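Local coordinates for protein SusD homolog (Bacteroides thetaiotaomicron VPI-5482, PDB 3IV0) that probably binds glycans at the outer membrane as a SusD-family protein, although its own ligand is not established, at residues 19-33 with 123-137. Residues are numbered along the deposited sequence; the frame is centred on the assembly and turned at random.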
ATOM      1  N   GLU A  19      22.939  21.542  -0.622  1.00 21.85           N
ATOM      2  CA  GLU A  19      22.221  20.386  -1.175  1.00 21.95           C
ATOM      3  C   GLU A  19      22.254  19.180  -0.259  1.00 21.63           C
ATOM      4  O   GLU A  19      21.259  18.465  -0.126  1.00 18.54           O
ATOM      5  CB  GLU A  19      22.778  19.980  -2.556  1.00 22.17           C
ATOM      6  CG  GLU A  19      22.163  18.696  -3.162  1.00 25.95           C
ATOM      7  CD  GLU A  19      22.726  18.318  -4.542  1.00 28.74           C
ATOM      8  OE1 GLU A  19      23.155  19.228  -5.299  1.00 34.80           O
ATOM      9  OE2 GLU A  19      22.714  17.098  -4.876  1.00 36.47           O
ATOM     10  N   THR A  20      23.403  18.902   0.330  1.00 18.14           N
ATOM     11  CA  THR A  20      23.562  17.719   1.164  1.00 18.83           C
ATOM     12  C   THR A  20      22.627  17.759   2.372  1.00 19.47           C
ATOM     13  O   THR A  20      21.941  16.761   2.690  1.00 17.82           O
ATOM     14  CB  THR A  20      25.044  17.594   1.610  1.00 21.17           C
ATOM     15  OG1 THR A  20      25.841  17.423   0.434  1.00 25.79           O
ATOM     16  CG2 THR A  20      25.232  16.412   2.523  1.00 21.36           C
ATOM     17  N   ASN A  21      22.525  18.906   3.025  1.00 17.28           N
ATOM     18  CA  ASN A  21      21.660  19.027   4.184  1.00 18.35           C
ATOM     19  C   ASN A  21      20.185  19.036   3.773  1.00 16.25           C
ATOM     20  O   ASN A  21      19.340  18.451   4.465  1.00 16.36           O
ATOM     21  CB  ASN A  21      22.037  20.271   4.966  1.00 20.95           C
ATOM     22  CG  ASN A  21      23.430  20.174   5.540  1.00 23.95           C
ATOM     23  OD1 ASN A  21      24.073  19.121   5.453  1.00 27.65           O
ATOM     24  ND2 ASN A  21      23.902  21.256   6.130  1.00 32.13           N
ATOM     25  N   ALA A  22      19.881  19.648   2.646  1.00 15.76           N
ATOM     26  CA  ALA A  22      18.508  19.613   2.144  1.00 15.47           C
ATOM     27  C   ALA A  22      18.109  18.176   1.819  1.00 15.57           C
ATOM     28  O   ALA A  22      16.975  17.775   2.126  1.00 14.71           O
ATOM     29  CB  ALA A  22      18.327  20.516   0.923  1.00 17.87           C
ATOM     30  N   GLU A  23      19.008  17.396   1.228  1.00 13.73           N
ATOM     31  CA  GLU A  23      18.720  16.006   0.936  1.00 13.12           C
ATOM     32  C   GLU A  23      18.542  15.190   2.203  1.00 14.58           C
ATOM     33  O   GLU A  23      17.657  14.347   2.247  1.00 14.29           O
ATOM     34  CB  GLU A  23      19.757  15.388   0.012  1.00 14.36           C
ATOM     35  CG  GLU A  23      19.346  14.012  -0.540  1.00 16.57           C
ATOM     36  CD  GLU A  23      20.117  13.612  -1.784  1.00 19.74           C
ATOM     37  OE1 GLU A  23      21.309  14.007  -1.895  1.00 20.73           O
ATOM     38  OE2 GLU A  23      19.553  12.906  -2.658  1.00 20.22           O
ATOM     39  N   ALA A  24      19.357  15.401   3.235  1.00 13.14           N
ATOM     40  CA  ALA A  24      19.165  14.731   4.514  1.00 13.62           C
ATOM     41  C   ALA A  24      17.807  15.050   5.101  1.00 13.29           C
ATOM     42  O   ALA A  24      17.138  14.154   5.662  1.00 13.41           O
ATOM     43  CB  ALA A  24      20.324  15.073   5.509  1.00 15.35           C
ATOM     44  N   PHE A  25      17.377  16.294   4.985  1.00 12.83           N
ATOM     45  CA  PHE A  25      16.075  16.666   5.478  1.00 12.64           C
ATOM     46  C   PHE A  25      14.979  15.928   4.694  1.00 11.40           C
ATOM     47  O   PHE A  25      14.064  15.384   5.294  1.00 12.18           O
ATOM     48  CB  PHE A  25      15.889  18.174   5.432  1.00 13.27           C
ATOM     49  CG  PHE A  25      14.691  18.650   6.184  1.00 12.84           C
ATOM     50  CD1 PHE A  25      13.459  18.660   5.585  1.00 13.95           C
ATOM     51  CD2 PHE A  25      14.778  19.028   7.512  1.00 18.36           C
ATOM     52  CE1 PHE A  25      12.361  19.075   6.265  1.00 14.64           C
ATOM     53  CE2 PHE A  25      13.661  19.462   8.199  1.00 17.21           C
ATOM     54  CZ  PHE A  25      12.439  19.462   7.571  1.00 16.84           C
ATOM     55  N   LEU A  26      15.088  15.900   3.373  1.00 11.96           N
ATOM     56  CA  LEU A  26      14.153  15.118   2.550  1.00 10.81           C
ATOM     57  C   LEU A  26      14.142  13.660   2.987  1.00 12.25           C
ATOM     58  O   LEU A  26      13.070  13.057   3.158  1.00 11.49           O
ATOM     59  CB  LEU A  26      14.506  15.287   1.096  1.00 11.57           C
ATOM     60  CG  LEU A  26      13.721  14.397   0.123  1.00 12.13           C
ATOM     61  CD1 LEU A  26      12.230  14.767   0.190  1.00 13.76           C
ATOM     62  CD2 LEU A  26      14.277  14.519  -1.292  1.00 14.40           C
ATOM     63  N   LEU A  27      15.299  13.071   3.236  1.00 12.05           N
ATOM     64  CA  LEU A  27      15.310  11.696   3.603  1.00 11.47           C
ATOM     65  C   LEU A  27      14.645  11.451   4.968  1.00 11.89           C
ATOM     66  O   LEU A  27      14.151  10.367   5.199  1.00 12.10           O
ATOM     67  CB  LEU A  27      16.730  11.120   3.548  1.00 12.90           C
ATOM     68  CG  LEU A  27      17.239  10.847   2.138  1.00 17.78           C
ATOM     69  CD1 LEU A  27      18.738  10.568   2.226  1.00 24.97           C
ATOM     70  CD2 LEU A  27      16.545   9.668   1.502  1.00 25.94           C
ATOM     71  N   SER A  28      14.612  12.449   5.852  1.00 12.33           N
ATOM     72  CA  SER A  28      13.936  12.310   7.124  1.00 10.99           C
ATOM     73  C   SER A  28      12.410  12.216   6.909  1.00 11.95           C
ATOM     74  O   SER A  28      11.721  11.683   7.760  1.00 13.29           O
ATOM     75  CB  SER A  28      14.287  13.476   8.069  1.00 13.75           C
ATOM     76  OG  SER A  28      13.579  14.664   7.773  1.00 17.05           O
ATOM     77  N   ILE A  29      11.909  12.750   5.788  1.00 12.70           N
ATOM     78  CA  ILE A  29      10.472  12.638   5.448  1.00 11.38           C
ATOM     79  C   ILE A  29      10.195  11.188   5.094  1.00 11.40           C
ATOM     80  O   ILE A  29       9.247  10.597   5.622  1.00 10.99           O
ATOM     81  CB  ILE A  29      10.083  13.611   4.323  1.00 10.12           C
ATOM     82  CG1 ILE A  29      10.281  15.085   4.741  1.00 11.97           C
ATOM     83  CG2 ILE A  29       8.614  13.328   3.860  1.00 11.41           C
ATOM     84  CD1 ILE A  29      10.250  16.089   3.579  1.00 13.61           C
ATOM     85  N   TYR A  30      10.989  10.602   4.225  1.00 11.93           N
ATOM     86  CA  TYR A  30      10.895   9.183   3.911  1.00 10.84           C
ATOM     87  C   TYR A  30      11.020   8.328   5.163  1.00 11.94           C
ATOM     88  O   TYR A  30      10.280   7.374   5.369  1.00 12.49           O
ATOM     89  CB  TYR A  30      11.949   8.779   2.920  1.00 11.95           C
ATOM     90  CG  TYR A  30      11.741   9.214   1.501  1.00 10.21           C
ATOM     91  CD1 TYR A  30      11.031   8.442   0.621  1.00 11.29           C
ATOM     92  CD2 TYR A  30      12.293  10.396   1.012  1.00 13.13           C
ATOM     93  CE1 TYR A  30      10.848   8.782  -0.694  1.00 11.35           C
ATOM     94  CE2 TYR A  30      12.128  10.760  -0.301  1.00 12.68           C
ATOM     95  CZ  TYR A  30      11.398   9.970  -1.167  1.00 11.41           C
ATOM     96  OH  TYR A  30      11.258  10.316  -2.477  1.00 12.86           O
ATOM     97  N   ASN A  31      11.939   8.697   6.063  1.00 12.31           N
ATOM     98  CA  ASN A  31      12.078   7.961   7.318  1.00 11.32           C
ATOM     99  C   ASN A  31      10.822   7.973   8.163  1.00 10.80           C
ATOM    100  O   ASN A  31      10.440   6.951   8.717  1.00 10.39           O
ATOM    101  CB  ASN A  31      13.303   8.499   8.089  1.00 11.51           C
ATOM    102  CG  ASN A  31      13.629   7.684   9.299  1.00 12.09           C
ATOM    103  OD1 ASN A  31      13.973   6.518   9.168  1.00 13.10           O
ATOM    104  ND2 ASN A  31      13.484   8.268  10.490  1.00 13.83           N
ATOM    105  N   SER A  32      10.201   9.132   8.284  1.00 11.44           N
ATOM    106  CA  SER A  32       8.969   9.218   9.039  1.00 12.22           C
ATOM    107  C   SER A  32       7.858   8.389   8.406  1.00 10.63           C
ATOM    108  O   SER A  32       7.125   7.719   9.138  1.00 11.08           O
ATOM    109  CB  SER A  32       8.494  10.662   9.244  1.00 11.87           C
ATOM    110  OG  SER A  32       9.390  11.357  10.113  1.00 12.39           O
ATOM    111  N   PHE A  33       7.751   8.388   7.084  1.00 10.79           N
ATOM    112  CA  PHE A  33       6.733   7.567   6.432  1.00  9.56           C
ATOM    113  C   PHE A  33       7.022   6.097   6.717  1.00 10.19           C
ATOM    114  O   PHE A  33       6.097   5.327   6.989  1.00 10.25           O
ATOM    115  CB  PHE A  33       6.737   7.833   4.949  1.00  9.95           C
ATOM    116  CG  PHE A  33       5.638   7.125   4.221  1.00  9.72           C
ATOM    117  CD1 PHE A  33       4.345   7.649   4.200  1.00 10.78           C
ATOM    118  CD2 PHE A  33       5.866   5.941   3.588  1.00 10.38           C
ATOM    119  CE1 PHE A  33       3.326   6.988   3.514  1.00 12.23           C
ATOM    120  CE2 PHE A  33       4.845   5.283   2.924  1.00 11.50           C
ATOM    121  CZ  PHE A  33       3.585   5.815   2.905  1.00 10.93           C
ATOM    122  N   PHE A 123      13.786  17.674  -5.214  1.00 12.52           N
ATOM    123  CA  PHE A 123      13.497  17.490  -3.805  1.00 12.50           C
ATOM    124  C   PHE A 123      12.115  18.044  -3.490  1.00 13.68           C
ATOM    125  O   PHE A 123      11.384  17.499  -2.655  1.00 12.52           O
ATOM    126  CB  PHE A 123      14.591  18.116  -2.926  1.00 13.84           C
ATOM    127  CG  PHE A 123      15.975  17.495  -3.090  1.00 12.81           C
ATOM    128  CD1 PHE A 123      16.184  16.325  -3.779  1.00 15.04           C
ATOM    129  CD2 PHE A 123      17.068  18.109  -2.478  1.00 14.80           C
ATOM    130  CE1 PHE A 123      17.469  15.792  -3.897  1.00 15.14           C
ATOM    131  CE2 PHE A 123      18.354  17.579  -2.599  1.00 16.58           C
ATOM    132  CZ  PHE A 123      18.556  16.444  -3.294  1.00 16.25           C
ATOM    133  N   LYS A 124      11.746  19.138  -4.141  1.00 11.14           N
ATOM    134  CA  LYS A 124      10.413  19.677  -3.972  1.00 12.37           C
ATOM    135  C   LYS A 124       9.415  18.645  -4.474  1.00 11.67           C
ATOM    136  O   LYS A 124       8.392  18.398  -3.811  1.00 11.47           O
ATOM    137  CB  LYS A 124      10.232  20.983  -4.739  1.00 12.28           C
ATOM    138  CG  LYS A 124      10.949  22.187  -4.131  1.00 15.34           C
ATOM    139  CD  LYS A 124      10.717  23.425  -5.035  1.00 17.11           C
ATOM    140  CE  LYS A 124      11.413  24.656  -4.547  1.00 18.68           C
ATOM    141  NZ  LYS A 124      11.340  25.687  -5.652  1.00 21.67           N
ATOM    142  N   ALA A 125       9.634  18.089  -5.664  1.00 11.57           N
ATOM    143  CA  ALA A 125       8.711  17.086  -6.232  1.00 12.13           C
ATOM    144  C   ALA A 125       8.582  15.877  -5.321  1.00 11.27           C
ATOM    145  O   ALA A 125       7.453  15.374  -5.092  1.00 10.46           O
ATOM    146  CB  ALA A 125       9.174  16.656  -7.588  1.00 13.44           C
ATOM    147  N   GLU A 126       9.688  15.399  -4.770  1.00 10.63           N
ATOM    148  CA  GLU A 126       9.644  14.296  -3.851  1.00 10.83           C
ATOM    149  C   GLU A 126       8.899  14.609  -2.574  1.00 10.83           C
ATOM    150  O   GLU A 126       8.118  13.777  -2.064  1.00 10.69           O
ATOM    151  CB  GLU A 126      11.068  13.836  -3.506  1.00 10.77           C
ATOM    152  CG  GLU A 126      11.825  13.223  -4.628  1.00 12.63           C
ATOM    153  CD  GLU A 126      13.141  12.685  -4.163  1.00 12.82           C
ATOM    154  OE1 GLU A 126      13.143  11.759  -3.343  1.00 13.16           O
ATOM    155  OE2 GLU A 126      14.202  13.193  -4.575  1.00 14.11           O
ATOM    156  N   ALA A 127       9.057  15.821  -2.060  1.00 10.93           N
ATOM    157  CA  ALA A 127       8.354  16.224  -0.867  1.00 11.31           C
ATOM    158  C   ALA A 127       6.850  16.323  -1.137  1.00 10.04           C
ATOM    159  O   ALA A 127       6.047  15.917  -0.278  1.00 11.38           O
ATOM    160  CB  ALA A 127       8.901  17.595  -0.357  1.00 12.01           C
ATOM    161  N   ILE A 128       6.460  16.863  -2.285  1.00 10.99           N
ATOM    162  CA  ILE A 128       5.037  16.902  -2.639  1.00 10.54           C
ATOM    163  C   ILE A 128       4.498  15.484  -2.771  1.00 10.88           C
ATOM    164  O   ILE A 128       3.392  15.190  -2.281  1.00 11.07           O
ATOM    165  CB  ILE A 128       4.831  17.659  -3.929  1.00 10.69           C
ATOM    166  CG1 ILE A 128       5.108  19.142  -3.693  1.00 11.53           C
ATOM    167  CG2 ILE A 128       3.380  17.474  -4.463  1.00 12.79           C
ATOM    168  CD1 ILE A 128       5.423  19.936  -4.976  1.00 16.37           C
ATOM    169  N   PHE A 129       5.241  14.590  -3.403  1.00 10.08           N
ATOM    170  CA  PHE A 129       4.828  13.208  -3.493  1.00 10.08           C
ATOM    171  C   PHE A 129       4.629  12.584  -2.115  1.00 10.26           C
ATOM    172  O   PHE A 129       3.586  11.948  -1.842  1.00 10.16           O
ATOM    173  CB  PHE A 129       5.807  12.369  -4.317  1.00 10.27           C
ATOM    174  CG  PHE A 129       5.486  10.896  -4.296  1.00 11.01           C
ATOM    175  CD1 PHE A 129       4.447  10.392  -5.078  1.00 10.68           C
ATOM    176  CD2 PHE A 129       6.150  10.035  -3.448  1.00 10.60           C
ATOM    177  CE1 PHE A 129       4.115   9.052  -5.024  1.00 10.31           C
ATOM    178  CE2 PHE A 129       5.807   8.684  -3.390  1.00 11.36           C
ATOM    179  CZ  PHE A 129       4.795   8.198  -4.201  1.00 10.14           C
HETATM  180  N   MSE A 130       5.574  12.749  -1.217  1.00 10.49           N
HETATM  181  CA  MSE A 130       5.514  12.120   0.058  1.00  9.70           C
HETATM  182  C   MSE A 130       4.446  12.711   0.919  1.00 11.16           C
HETATM  183  O   MSE A 130       3.819  11.978   1.698  1.00 10.15           O
HETATM  184  CB  MSE A 130       6.892  12.168   0.746  1.00 11.80           C
HETATM  185  CG  MSE A 130       7.878  11.230   0.051  1.00 11.31           C
HETATM  186 SE   MSE A 130       7.373   9.383  -0.128  0.75 11.19          SE
HETATM  187  CE  MSE A 130       7.323   8.948   1.667  1.00 16.52           C
ATOM    188  N   ARG A 131       4.205  13.995   0.798  1.00 10.96           N
ATOM    189  CA  ARG A 131       3.082  14.598   1.512  1.00 11.58           C
ATOM    190  C   ARG A 131       1.765  14.018   1.052  1.00  9.07           C
ATOM    191  O   ARG A 131       0.905  13.681   1.879  1.00  9.45           O
ATOM    192  CB  ARG A 131       3.095  16.116   1.356  1.00 10.50           C
ATOM    193  CG  ARG A 131       1.982  16.812   2.131  1.00 11.64           C
ATOM    194  CD  ARG A 131       2.083  18.325   2.067  1.00 13.79           C
ATOM    195  NE  ARG A 131       1.806  18.759   0.716  1.00 13.70           N
ATOM    196  CZ  ARG A 131       2.030  19.978   0.233  1.00 16.08           C
ATOM    197  NH1 ARG A 131       2.539  20.901   0.997  1.00 15.64           N
ATOM    198  NH2 ARG A 131       1.739  20.261  -1.030  1.00 19.59           N
ATOM    199  N   SER A 132       1.597  13.928  -0.266  1.00 10.01           N
ATOM    200  CA  SER A 132       0.402  13.338  -0.861  1.00  9.63           C
ATOM    201  C   SER A 132       0.231  11.884  -0.485  1.00  9.08           C
ATOM    202  O   SER A 132      -0.902  11.445  -0.186  1.00  9.17           O
ATOM    203  CB  SER A 132       0.383  13.482  -2.366  1.00 10.84           C
ATOM    204  OG  SER A 132       0.501  14.864  -2.714  1.00 14.68           O
ATOM    205  N   LEU A 133       1.319  11.128  -0.488  1.00  9.04           N
ATOM    206  CA  LEU A 133       1.249   9.727  -0.103  1.00  8.76           C
ATOM    207  C   LEU A 133       0.819   9.561   1.342  1.00 10.14           C
ATOM    208  O   LEU A 133       0.018   8.709   1.685  1.00  9.48           O
ATOM    209  CB  LEU A 133       2.591   9.029  -0.334  1.00 10.10           C
ATOM    210  CG  LEU A 133       2.595   7.527  -0.145  1.00  8.89           C
ATOM    211  CD1 LEU A 133       1.737   6.796  -1.186  1.00 10.02           C
ATOM    212  CD2 LEU A 133       4.031   7.022  -0.263  1.00 12.72           C
ATOM    213  N   SER A 134       1.343  10.428   2.213  1.00  9.75           N
ATOM    214  CA  SER A 134       0.996  10.392   3.636  1.00  9.17           C
ATOM    215  C   SER A 134      -0.470  10.741   3.815  1.00  8.89           C
ATOM    216  O   SER A 134      -1.172  10.036   4.566  1.00  9.39           O
ATOM    217  CB  SER A 134       1.886  11.349   4.429  1.00 10.61           C
ATOM    218  OG  SER A 134       3.251  10.944   4.369  1.00 11.20           O
ATOM    219  N   TYR A 135      -0.940  11.826   3.180  1.00  8.73           N
ATOM    220  CA  TYR A 135      -2.349  12.170   3.265  1.00  7.74           C
ATOM    221  C   TYR A 135      -3.211  11.029   2.738  1.00  9.59           C
ATOM    222  O   TYR A 135      -4.245  10.684   3.331  1.00  8.73           O
ATOM    223  CB  TYR A 135      -2.681  13.465   2.488  1.00  8.79           C
ATOM    224  CG  TYR A 135      -2.501  14.704   3.352  1.00  9.33           C
ATOM    225  CD1 TYR A 135      -3.249  14.869   4.490  1.00 10.61           C
ATOM    226  CD2 TYR A 135      -1.604  15.686   3.012  1.00  9.83           C
ATOM    227  CE1 TYR A 135      -3.098  15.984   5.296  1.00 10.79           C
ATOM    228  CE2 TYR A 135      -1.442  16.807   3.817  1.00 11.13           C
ATOM    229  CZ  TYR A 135      -2.174  16.925   4.957  1.00 10.56           C
ATOM    230  OH  TYR A 135      -2.042  18.040   5.799  1.00 11.53           O
ATOM    231  N   PHE A 136      -2.836  10.434   1.615  1.00  8.08           N
ATOM    232  CA  PHE A 136      -3.592   9.303   1.082  1.00  9.30           C
ATOM    233  C   PHE A 136      -3.650   8.169   2.068  1.00  8.48           C
ATOM    234  O   PHE A 136      -4.735   7.618   2.297  1.00  8.88           O
ATOM    235  CB  PHE A 136      -3.009   8.834  -0.225  1.00  9.24           C
ATOM    236  CG  PHE A 136      -3.708   7.637  -0.818  1.00  8.64           C
ATOM    237  CD1 PHE A 136      -5.041   7.709  -1.178  1.00  9.67           C
ATOM    238  CD2 PHE A 136      -3.018   6.479  -1.073  1.00 10.14           C
ATOM    239  CE1 PHE A 136      -5.675   6.621  -1.778  1.00 10.62           C
ATOM    240  CE2 PHE A 136      -3.671   5.363  -1.660  1.00  9.29           C
ATOM    241  CZ  PHE A 136      -5.005   5.469  -1.997  1.00 10.08           C
ATOM    242  N   PHE A 137      -2.530   7.812   2.676  1.00  8.22           N
ATOM    243  CA  PHE A 137      -2.532   6.706   3.625  1.00  8.62           C
ATOM    244  C   PHE A 137      -3.416   6.986   4.825  1.00  8.68           C
ATOM    245  O   PHE A 137      -4.111   6.074   5.345  1.00  9.29           O
ATOM    246  CB  PHE A 137      -1.095   6.402   4.081  1.00  8.39           C
ATOM    247  CG  PHE A 137      -0.413   5.332   3.260  1.00  9.19           C
ATOM    248  CD1 PHE A 137      -0.434   5.359   1.886  1.00 10.15           C
ATOM    249  CD2 PHE A 137       0.243   4.295   3.889  1.00 10.95           C
ATOM    250  CE1 PHE A 137       0.176   4.356   1.162  1.00 11.68           C
ATOM    251  CE2 PHE A 137       0.850   3.286   3.168  1.00 10.48           C
ATOM    252  CZ  PHE A 137       0.819   3.336   1.794  1.00 10.13           C
TER
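Met130, modelled as selenomethionine, bends along Tyr30 toward Phe33, a path that an unbranched methionine chain can follow. Its CB meets Ile29 CG2 at 3.7 Å. A chi1 of -71° sets CG over one face of the Tyr30 ring as a CH-pi contact, and the selenium follows obliquely, 3.6 Å from Tyr30 CE1. Bends at chi2 and chi3 bring the terminal CE round to Phe33 CB at 3.5 Å. Phe33 is a knob among Met130, Leu133, Ser134 and Phe137, its edge turned to the Phe137 face with the planes at 63°. At the other end Phe123 is the reciprocal knob, a flat ring wide enough to reach Glu19, Ala22, Glu23 and Leu26; Leu26 CD2 lies 3.6 Å from Phe123 CD1.

Tyrosine suits a place that needs both a ring and a polar tip: Tyr30 OH donates to the anti lone pair of Glu126 OE1 at 2.5 Å and accepts from Ala200 N. Were Tyr30 an alanine, Met130 would probably lose the ring it lies against, and Glu126 OE1 and Ala200 N their phenol partner. Arg199 forms salt bridges with Glu126 and Glu23, and probably offsets the buried charge of Glu126. Segments 19-33 and 123-137, nearly parallel at 16°, thus join helices 19-39 and 117-142 of the helical SusD scaffold by greasy packing plus one hydrogen bond to a buried, Arg199-backed carboxylate.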